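Local coordinates for protein leucine aminopeptidase (Legionella pneumophila, PDB 5GNE) that probably acts as a zinc-dependent aminopeptidase of peptidase family M28, cleaving residues from the N-terminal ends of peptides, at residues Leu20-Arg25 with Ile36-Ile40; Val12-Tyr17 with Gln29-Ser34; Ile96-Val102 with Glu296-Tyr301. All coordinates share one frame; numbering follows the deposited sequence.

In the fold
From the N terminus the chain supplies four segments in turn, Val12-Tyr17, Leu20-Arg25, Gln29-Ser34 and Ile36-Ile40, and contacts 1 and 2 pair them alternately, so that the two loops they close cross. Both build the small antiparallel sheet: contact 2 brings strand 33-38 beside strand 8-13, and contact 1 adds the start of strand 25-29 on the other side of strand 33-38. They also touch, with Ile36 CG2 3.8 Å from Tyr17 CD1. Contact 3 opens only after both have closed. Across 193 intervening residues it joins helix 99-106 to helix 288-302, its centre about 42 Å from that of contact 2, on the opposite side of the chain's centre.

Contact 1: residues Leu20-Arg25 with Ile36-Ile40; sequences LKDKAR and IAIPI
Arg25 and Ala37 face each other as an antiparallel hydrogen-bonded pair, and their two backbone bonds illustrate how an edge strand begins. Arg25 N reaches Ala37 O at 2.9 Å, and Ala37 N returns an equal bond to Arg25 O. Weaker CA-H...O contacts border the pair, the shorter running from Ile36 CA to Arg25 O at 3.3 Å.

The apolar contacts lie where the loop approaches the strand. Ile38 holds CG1 anti to its backbone N (chi1 -167°), which carries CD1 to 3.9 Å from Leu20 CD2, the two side chains crossing at about a right angle. The same branch brings Ile38 CG1 to 3.4 Å from Lys23 O. Ala24 CB rests against both isoleucines, 3.8 Å from Ile36 CD1 and 4.1 Å from Ile38 CB. By contrast, Arg25 and Lys23 turn their charged ends away from the strand.

Strand 8-13 pairs with the other edge of strand 33-38, through Ile10 and Asp8, while helix 42-55 meets Leu20 with Leu48 and both Lys23 and Ile38 with Ile44.

Contact 2: residues Val12-Tyr17 with Gln29-Ser34; sequences VSNCLY and QSDHFS
Asn14 and the turn of Gln29-Ser34 show how a single amide can clasp a beta hairpin. Asn14 ND2 donates to Ser30 O at 3.0 Å, with the acceptor in the plane of the amide and the bond nearly straight (165°); a weak, bent bond goes from the same nitrogen to Asp31 O. Asn14 OD1 accepts a hydrogen bond from Ser34 OG at 2.7 Å. The backbone joins in, Asn14 N giving a 2.7 Å bond to His32 O. With CG beside the backbone N (chi1 -74°), the amide is carried over the His32-Phe33 peptide to reach partners at both ends of the turn.

Alongside, Val12 and Ser34 form an antiparallel hydrogen-bonded pair, and Ser13 faces Phe33 as a non-hydrogen-bonded pair, its CA 3.5 Å from Phe33 CD1.

A second shell positions these groups. Gln29 NE2 donates in its own amide plane to Ser34 OG at 2.8 Å, and that amide stands almost perpendicular (81°) to the nearby Tyr17 ring. Ser30 OG accepts from the N of His32 and of Phe33, an ST turn and ST motif that shape the bend. Ser13 OG N-caps helix 14-20 by accepting from Leu16 N and also bonds to Cys55 O, close to the Cys15-Cys55 disulfide.

Gln29, Ser34 and Asn14 thus form a short chain of hydrogen bonds, in which Ser34 OG donates to Asn14 OD1 and accepts from Gln29 NE2. Asn14 is held at both ends of its amide, and the Ser34 hydroxyl, already donating to it, is consistent with NE2 being the Gln29 atom turned toward it.

Contact 3: residues Ile96-Val102 with Glu296-Tyr301; sequences INHEAQV and ELLTRY
Val102 and Tyr301 meet as a CH-pi pair, the tight centre of an interface whose solvent side is looser. Val102 CG1 stands over the middle of the phenol ring, 3.7 Å from its centroid and only 11° off the ring normal, while Arg300 CG, from the same helix as the tyrosine, covers the opposite face. Ile96 adds two branches. Ile96 CG2, anti to the backbone N, lies 3.5 Å from Tyr301 CE2, the two side chains sliding past each other in opposite directions; Ile96 CD1 extends to Leu297 CD2 at 4.0 Å and to the aliphatic CB of Glu296.

The helix presenting this tyrosine, 288-302, lies within the M28 family sequence and widens into a pi-type turn at 298-301. Against it packs the start of helix 99-106, which precedes the large mixed sheet in the chain. The C-terminal helix 355-373 supplies the third wall: Glu371 takes a hydrogen bond from Tyr301 OH and from the backbone N of both Asn97 and His98.

Toward solvent the fit slackens. Glu99 and Arg300 cross at about a right angle, with carboxylate and guanidinium planes 83° apart, and their salt bridge is long, Glu99 OE1 to Arg300 NH2 3.8 Å. A water spans the gap, donating to Glu99 OE1 at 3.0 Å and accepting from Arg300 NE at 2.7 Å, where it sits in the guanidinium plane.

Contact 1: residues Leu20-Arg25 with Ile36-Ile40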
loop_
_atom_site.group_PDB
_atom_site.type_symbol
_atom_site.label_atom_id
_atom_site.label_comp_id
_atom_site.label_asym_id
_atom_site.label_seq_id
_atom_site.Cartn_x
_atom_site.Cartn_y
_atom_site.Cartn_z
ATOM N N LEU A 20 12.382 -5.463 -23.239
ATOM C CA LEU A 20 11.021 -5.769 -23.689
ATOM C C LEU A 20 10.753 -5.330 -25.119
ATOM O O LEU A 20 9.664 -5.580 -25.647
ATOM C CB LEU A 20 9.977 -5.118 -22.771
ATOM C CG LEU A 20 9.918 -5.660 -21.352
ATOM C CD1 LEU A 20 9.007 -4.794 -20.505
ATOM C CD2 LEU A 20 9.449 -7.091 -21.373
ATOM N N LYS A 21 11.704 -4.589 -25.679
ATOM C CA LYS A 21 11.621 -3.977 -27.009
ATOM C C LYS A 21 10.904 -4.812 -28.050
ATOM O O LYS A 21 9.993 -4.344 -28.718
ATOM C CB LYS A 21 13.031 -3.697 -27.525
ATOM C CG LYS A 21 13.310 -2.261 -27.871
ATOM C CD LYS A 21 14.565 -2.148 -28.727
ATOM C CE LYS A 21 15.721 -2.919 -28.131
ATOM N NZ LYS A 21 16.995 -2.568 -28.821
ATOM N N ASP A 22 11.361 -6.048 -28.204
ATOM C CA ASP A 22 10.914 -6.899 -29.294
ATOM C C ASP A 22 9.470 -7.338 -29.133
ATOM O O ASP A 22 8.850 -7.772 -30.102
ATOM C CB ASP A 22 11.864 -8.088 -29.458
ATOM C CG ASP A 22 13.241 -7.657 -29.965
ATOM O OD1 ASP A 22 13.324 -6.608 -30.646
ATOM O OD2 ASP A 22 14.242 -8.337 -29.665
ATOM N N LYS A 23 8.933 -7.243 -27.921
ATOM C CA LYS A 23 7.542 -7.628 -27.710
ATOM C C LYS A 23 6.628 -6.416 -27.478
ATOM O O LYS A 23 5.420 -6.559 -27.321
ATOM C CB LYS A 23 7.431 -8.618 -26.551
ATOM C CG LYS A 23 8.329 -9.853 -26.674
ATOM C CD LYS A 23 7.638 -11.081 -26.075
ATOM C CE LYS A 23 8.522 -12.334 -26.025
ATOM N NZ LYS A 23 8.099 -13.263 -24.913
ATOM N N ALA A 24 7.199 -5.218 -27.500
ATOM C CA ALA A 24 6.450 -4.019 -27.145
ATOM C C ALA A 24 6.331 -3.065 -28.312
ATOM O O ALA A 24 7.117 -3.109 -29.248
ATOM C CB ALA A 24 7.104 -3.312 -25.967
ATOM N N ARG A 25 5.326 -2.206 -28.226
ATOM C CA ARG A 25 5.140 -1.067 -29.101
ATOM C C ARG A 25 5.465 0.191 -28.314
ATOM O O ARG A 25 4.874 0.437 -27.258
ATOM C CB ARG A 25 3.706 -1.014 -29.614
ATOM C CG ARG A 25 3.423 0.117 -30.569
ATOM C CD ARG A 25 1.962 0.095 -30.985
ATOM N NE ARG A 25 1.601 -1.143 -31.680
ATOM C CZ ARG A 25 1.782 -1.365 -32.981
ATOM N NH1 ARG A 25 2.330 -0.434 -33.754
ATOM N NH2 ARG A 25 1.414 -2.526 -33.513
ATOM N N ILE A 36 4.676 2.243 -23.088
ATOM C CA ILE A 36 4.567 1.188 -24.088
ATOM C C ILE A 36 3.272 0.402 -24.037
ATOM O O ILE A 36 2.547 0.391 -23.045
ATOM C CB ILE A 36 5.722 0.167 -23.969
ATOM C CG1 ILE A 36 5.690 -0.529 -22.610
ATOM C CG2 ILE A 36 7.072 0.837 -24.195
ATOM C CD1 ILE A 36 6.707 -1.715 -22.492
ATOM N N ALA A 37 2.995 -0.266 -25.145
ATOM C CA ALA A 37 1.908 -1.216 -25.197
ATOM C C ALA A 37 2.507 -2.598 -25.387
ATOM O O ALA A 37 3.325 -2.822 -26.282
ATOM C CB ALA A 37 0.941 -0.872 -26.327
ATOM N N ILE A 38 2.103 -3.522 -24.528
ATOM C CA ILE A 38 2.686 -4.845 -24.521
ATOM C C ILE A 38 1.654 -5.784 -23.909
ATOM O O ILE A 38 1.022 -5.465 -22.902
ATOM C CB ILE A 38 4.046 -4.889 -23.737
ATOM C CG1 ILE A 38 4.793 -6.202 -24.015
ATOM C CG2 ILE A 38 3.861 -4.674 -22.224
ATOM C CD1 ILE A 38 6.101 -6.312 -23.272
ATOM N N PRO A 39 1.432 -6.930 -24.551
ATOM C CA PRO A 39 0.462 -7.837 -23.957
ATOM C C PRO A 39 1.188 -8.691 -22.937
ATOM O O PRO A 39 1.978 -9.563 -23.296
ATOM C CB PRO A 39 -0.057 -8.631 -25.158
ATOM C CG PRO A 39 1.032 -8.497 -26.220
ATOM C CD PRO A 39 2.066 -7.515 -25.741
ATOM N N ILE A 40 0.949 -8.403 -21.665
ATOM C CA ILE A 40 1.620 -9.103 -20.587
ATOM C C ILE A 40 1.102 -10.540 -20.453
ATOM O O ILE A 40 -0.034 -10.763 -20.045
ATOM C CB ILE A 40 1.430 -8.366 -19.263
ATOM C CG1 ILE A 40 1.979 -6.945 -19.385
ATOM C CG2 ILE A 40 2.108 -9.153 -18.108
ATOM C CD1 ILE A 40 1.724 -6.074 -18.171
#

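Contact 2: residues Val12-Tyr17 with Gln29-Ser34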
loop_
_atom_site.group_PDB
_atom_site.type_symbol
_atom_site.label_atom_id
_atom_site.label_comp_id
_atom_site.label_asym_id
_atom_site.label_seq_id
_atom_site.Cartn_x
_atom_site.Cartn_y
_atom_site.Cartn_z
ATOM N N VAL A 12 7.599 2.034 -18.087
ATOM C CA VAL A 12 8.788 1.356 -17.569
ATOM C C VAL A 12 10.051 2.193 -17.701
ATOM O O VAL A 12 10.144 3.055 -18.548
ATOM C CB VAL A 12 9.015 0.042 -18.293
ATOM C CG1 VAL A 12 7.831 -0.893 -18.027
ATOM C CG2 VAL A 12 9.179 0.319 -19.784
ATOM N N SER A 13 11.048 1.915 -16.866
ATOM C CA SER A 13 12.381 2.524 -17.044
ATOM C C SER A 13 12.932 2.129 -18.406
ATOM O O SER A 13 12.613 1.058 -18.941
ATOM C CB SER A 13 13.347 2.063 -15.985
ATOM O OG SER A 13 13.659 0.707 -16.258
ATOM N N ASN A 14 13.752 2.984 -18.987
ATOM C CA ASN A 14 14.388 2.596 -20.238
ATOM C C ASN A 14 15.165 1.291 -20.117
ATOM O O ASN A 14 15.239 0.501 -21.062
ATOM C CB ASN A 14 15.231 3.742 -20.758
ATOM C CG ASN A 14 14.361 4.861 -21.324
ATOM O OD1 ASN A 14 13.172 4.648 -21.595
ATOM N ND2 ASN A 14 14.916 6.041 -21.476
ATOM N N CYS A 15 15.685 1.039 -18.924
ATOM C CA CYS A 15 16.334 -0.220 -18.599
ATOM C C CYS A 15 15.444 -1.408 -18.914
ATOM O O CYS A 15 15.810 -2.320 -19.633
ATOM C CB CYS A 15 16.736 -0.235 -17.117
ATOM S SG CYS A 15 17.653 -1.679 -16.600
ATOM N N LEU A 16 14.252 -1.393 -18.360
ATOM C CA LEU A 16 13.295 -2.463 -18.593
ATOM C C LEU A 16 12.835 -2.472 -20.055
ATOM O O LEU A 16 12.625 -3.533 -20.638
ATOM C CB LEU A 16 12.118 -2.284 -17.659
ATOM C CG LEU A 16 11.191 -3.450 -17.347
ATOM C CD1 LEU A 16 12.017 -4.717 -17.276
ATOM C CD2 LEU A 16 10.485 -3.150 -16.026
ATOM N N TYR A 17 12.704 -1.298 -20.665
ATOM C CA TYR A 17 12.274 -1.253 -22.064
ATOM C C TYR A 17 13.181 -2.068 -22.977
ATOM O O TYR A 17 12.696 -2.822 -23.825
ATOM C CB TYR A 17 12.204 0.172 -22.591
ATOM C CG TYR A 17 11.907 0.206 -24.073
ATOM C CD1 TYR A 17 10.692 -0.281 -24.566
ATOM C CD2 TYR A 17 12.836 0.699 -24.991
ATOM C CE1 TYR A 17 10.401 -0.270 -25.937
ATOM C CE2 TYR A 17 12.551 0.718 -26.375
ATOM C CZ TYR A 17 11.333 0.232 -26.829
ATOM O OH TYR A 17 11.025 0.244 -28.182
ATOM N N GLN A 29 8.592 8.170 -25.341
ATOM C CA GLN A 29 9.837 7.901 -24.644
ATOM C C GLN A 29 10.513 9.161 -24.171
ATOM O O GLN A 29 10.422 10.170 -24.829
ATOM C CB GLN A 29 10.796 7.130 -25.543
ATOM C CG GLN A 29 11.876 6.361 -24.775
ATOM C CD GLN A 29 12.658 5.444 -25.678
ATOM O OE1 GLN A 29 13.271 5.892 -26.645
ATOM N NE2 GLN A 29 12.635 4.144 -25.373
ATOM N N SER A 30 11.166 9.097 -23.009
ATOM C CA SER A 30 11.982 10.201 -22.481
ATOM C C SER A 30 13.423 9.717 -22.303
ATOM O O SER A 30 13.741 8.594 -22.643
ATOM C CB SER A 30 11.429 10.703 -21.145
ATOM O OG SER A 30 11.678 9.760 -20.086
ATOM N N ASP A 31 14.309 10.548 -21.778
ATOM C CA ASP A 31 15.676 10.093 -21.551
ATOM C C ASP A 31 15.723 8.895 -20.566
ATOM O O ASP A 31 16.658 8.103 -20.628
ATOM C CB ASP A 31 16.589 11.248 -21.112
ATOM C CG ASP A 31 16.151 11.912 -19.828
ATOM O OD1 ASP A 31 14.957 11.844 -19.486
ATOM O OD2 ASP A 31 17.011 12.552 -19.181
ATOM N N HIS A 32 14.743 8.777 -19.663
ATOM C CA HIS A 32 14.760 7.718 -18.634
ATOM C C HIS A 32 13.604 6.690 -18.678
ATOM O O HIS A 32 13.773 5.558 -18.207
ATOM C CB HIS A 32 14.776 8.349 -17.242
ATOM C CG HIS A 32 15.985 9.194 -16.985
ATOM N ND1 HIS A 32 17.268 8.691 -17.061
ATOM C CD2 HIS A 32 16.109 10.493 -16.622
ATOM C CE1 HIS A 32 18.131 9.654 -16.781
ATOM N NE2 HIS A 32 17.454 10.753 -16.505
ATOM N N PHE A 33 12.452 7.045 -19.250
ATOM C CA PHE A 33 11.309 6.132 -19.223
ATOM C C PHE A 33 10.654 5.975 -20.586
ATOM O O PHE A 33 10.801 6.849 -21.478
ATOM C CB PHE A 33 10.262 6.590 -18.191
ATOM C CG PHE A 33 10.773 6.589 -16.768
ATOM C CD1 PHE A 33 10.701 5.452 -15.989
ATOM C CD2 PHE A 33 11.362 7.721 -16.229
ATOM C CE1 PHE A 33 11.190 5.444 -14.683
ATOM C CE2 PHE A 33 11.859 7.728 -14.928
ATOM C CZ PHE A 33 11.772 6.586 -14.152
ATOM N N SER A 34 9.959 4.845 -20.736
ATOM C CA SER A 34 9.169 4.530 -21.922
ATOM C C SER A 34 7.712 4.220 -21.598
ATOM O O SER A 34 7.418 3.534 -20.612
ATOM C CB SER A 34 9.783 3.341 -22.661
ATOM O OG SER A 34 11.118 3.659 -23.051
#

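Contact 3: residues Ile96-Val102 with Glu296-Tyr301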
loop_
_atom_site.group_PDB
_atom_site.type_symbol
_atom_site.label_atom_id
_atom_site.label_comp_id
_atom_site.label_asym_id
_atom_site.label_seq_id
_atom_site.Cartn_x
_atom_site.Cartn_y
_atom_site.Cartn_z
ATOM N N ILE A 96 1.705 17.484 17.655
ATOM C CA ILE A 96 1.636 16.234 18.419
ATOM C C ILE A 96 1.236 16.522 19.901
ATOM O O ILE A 96 2.069 16.909 20.704
ATOM C CB ILE A 96 2.973 15.498 18.332
ATOM C CG1 ILE A 96 3.269 15.139 16.874
ATOM C CG2 ILE A 96 2.940 14.230 19.136
ATOM C CD1 ILE A 96 4.632 14.502 16.664
ATOM N N ASN A 97 -0.034 16.352 20.255
ATOM C CA ASN A 97 -0.572 16.953 21.487
ATOM C C ASN A 97 -1.619 16.098 22.217
ATOM O O ASN A 97 -2.439 16.605 22.994
ATOM C CB ASN A 97 -1.146 18.329 21.112
ATOM C CG ASN A 97 -2.056 18.251 19.910
ATOM O OD1 ASN A 97 -2.260 17.171 19.328
ATOM N ND2 ASN A 97 -2.535 19.393 19.471
ATOM N N HIS A 98 -1.617 14.826 21.872
ATOM C CA HIS A 98 -2.597 13.827 22.249
ATOM C C HIS A 98 -2.005 12.601 22.935
ATOM O O HIS A 98 -2.481 11.468 22.720
ATOM C CB HIS A 98 -3.294 13.518 20.915
ATOM C CG HIS A 98 -4.094 14.675 20.423
ATOM N ND1 HIS A 98 -5.124 14.555 19.535
ATOM C CD2 HIS A 98 -4.287 15.883 21.015
ATOM C CE1 HIS A 98 -5.721 15.716 19.385
ATOM N NE2 HIS A 98 -5.288 16.515 20.351
ATOM N N GLU A 99 -1.048 12.811 23.833
ATOM C CA GLU A 99 -0.295 11.706 24.415
ATOM C C GLU A 99 -1.189 10.736 25.190
ATOM O O GLU A 99 -1.016 9.518 25.095
ATOM C CB GLU A 99 0.818 12.222 25.340
ATOM C CG GLU A 99 1.475 11.088 26.154
ATOM C CD GLU A 99 2.830 11.451 26.765
ATOM O OE1 GLU A 99 3.459 12.447 26.326
ATOM O OE2 GLU A 99 3.296 10.681 27.637
ATOM N N ALA A 100 -2.166 11.251 25.934
ATOM C CA ALA A 100 -3.024 10.359 26.719
ATOM C C ALA A 100 -3.786 9.428 25.806
ATOM O O ALA A 100 -3.849 8.222 26.055
ATOM C CB ALA A 100 -3.967 11.141 27.565
ATOM N N GLN A 101 -4.362 9.982 24.744
ATOM C CA GLN A 101 -5.137 9.156 23.831
ATOM C C GLN A 101 -4.269 8.128 23.112
ATOM O O GLN A 101 -4.648 6.961 22.997
ATOM C CB GLN A 101 -5.894 10.022 22.821
ATOM C CG GLN A 101 -7.001 10.899 23.437
ATOM C CD GLN A 101 -6.533 12.249 23.940
ATOM O OE1 GLN A 101 -5.361 12.457 24.273
ATOM N NE2 GLN A 101 -7.470 13.179 24.017
ATOM N N VAL A 102 -3.086 8.546 22.676
ATOM C CA VAL A 102 -2.174 7.652 21.983
ATOM C C VAL A 102 -1.813 6.466 22.893
ATOM O O VAL A 102 -1.835 5.310 22.464
ATOM C CB VAL A 102 -0.907 8.423 21.519
ATOM C CG1 VAL A 102 0.178 7.469 21.022
ATOM C CG2 VAL A 102 -1.282 9.455 20.422
ATOM N N GLU A 296 8.754 11.863 13.830
ATOM C CA GLU A 296 8.613 12.299 15.213
ATOM C C GLU A 296 7.628 11.442 16.002
ATOM O O GLU A 296 7.743 11.342 17.218
ATOM C CB GLU A 296 8.100 13.732 15.295
ATOM C CG GLU A 296 8.577 14.663 14.224
ATOM C CD GLU A 296 7.903 16.016 14.310
ATOM O OE1 GLU A 296 6.665 16.097 14.135
ATOM O OE2 GLU A 296 8.616 17.002 14.551
ATOM N N LEU A 297 6.705 10.777 15.310
ATOM C CA LEU A 297 5.807 9.857 15.992
ATOM C C LEU A 297 6.621 8.655 16.451
ATOM O O LEU A 297 6.483 8.183 17.590
ATOM C CB LEU A 297 4.640 9.438 15.087
ATOM C CG LEU A 297 3.605 10.479 14.582
ATOM C CD1 LEU A 297 2.704 9.823 13.553
ATOM C CD2 LEU A 297 2.755 11.111 15.674
ATOM N N LEU A 298 7.518 8.198 15.580
ATOM C CA LEU A 298 8.372 7.060 15.918
ATOM C C LEU A 298 9.256 7.362 17.126
ATOM O O LEU A 298 9.363 6.560 18.064
ATOM C CB LEU A 298 9.237 6.667 14.722
ATOM C CG LEU A 298 8.587 5.763 13.663
ATOM C CD1 LEU A 298 9.549 5.453 12.528
ATOM C CD2 LEU A 298 8.082 4.476 14.300
ATOM N N THR A 299 9.885 8.523 17.113
ATOM C CA THR A 299 10.741 8.896 18.217
ATOM C C THR A 299 9.937 9.159 19.494
ATOM O O THR A 299 10.240 8.592 20.556
ATOM C CB THR A 299 11.604 10.109 17.845
ATOM O OG1 THR A 299 12.570 9.686 16.873
ATOM C CG2 THR A 299 12.351 10.630 19.064
ATOM N N ARG A 300 8.903 9.987 19.386
ATOM C CA ARG A 300 8.136 10.381 20.561
ATOM C C ARG A 300 7.310 9.244 21.160
ATOM O O ARG A 300 7.217 9.133 22.375
ATOM C CB ARG A 300 7.218 11.550 20.226
ATOM C CG ARG A 300 6.324 11.936 21.371
ATOM C CD ARG A 300 6.171 13.431 21.462
ATOM N NE ARG A 300 5.629 13.807 22.759
ATOM C CZ ARG A 300 5.393 15.058 23.126
ATOM N NH1 ARG A 300 5.646 16.050 22.280
ATOM N NH2 ARG A 300 4.898 15.313 24.335
ATOM N N TYR A 301 6.703 8.406 20.327
ATOM C CA TYR A 301 5.759 7.412 20.852
ATOM C C TYR A 301 6.220 5.965 20.731
ATOM O O TYR A 301 6.145 5.212 21.702
ATOM C CB TYR A 301 4.394 7.544 20.166
ATOM C CG TYR A 301 3.645 8.817 20.491
ATOM C CD1 TYR A 301 3.398 9.172 21.811
ATOM C CD2 TYR A 301 3.131 9.631 19.482
ATOM C CE1 TYR A 301 2.696 10.323 22.123
ATOM C CE2 TYR A 301 2.424 10.782 19.791
ATOM C CZ TYR A 301 2.207 11.116 21.117
ATOM O OH TYR A 301 1.506 12.249 21.453
HETATM O O HOH W 1 5.727 11.733 24.487
#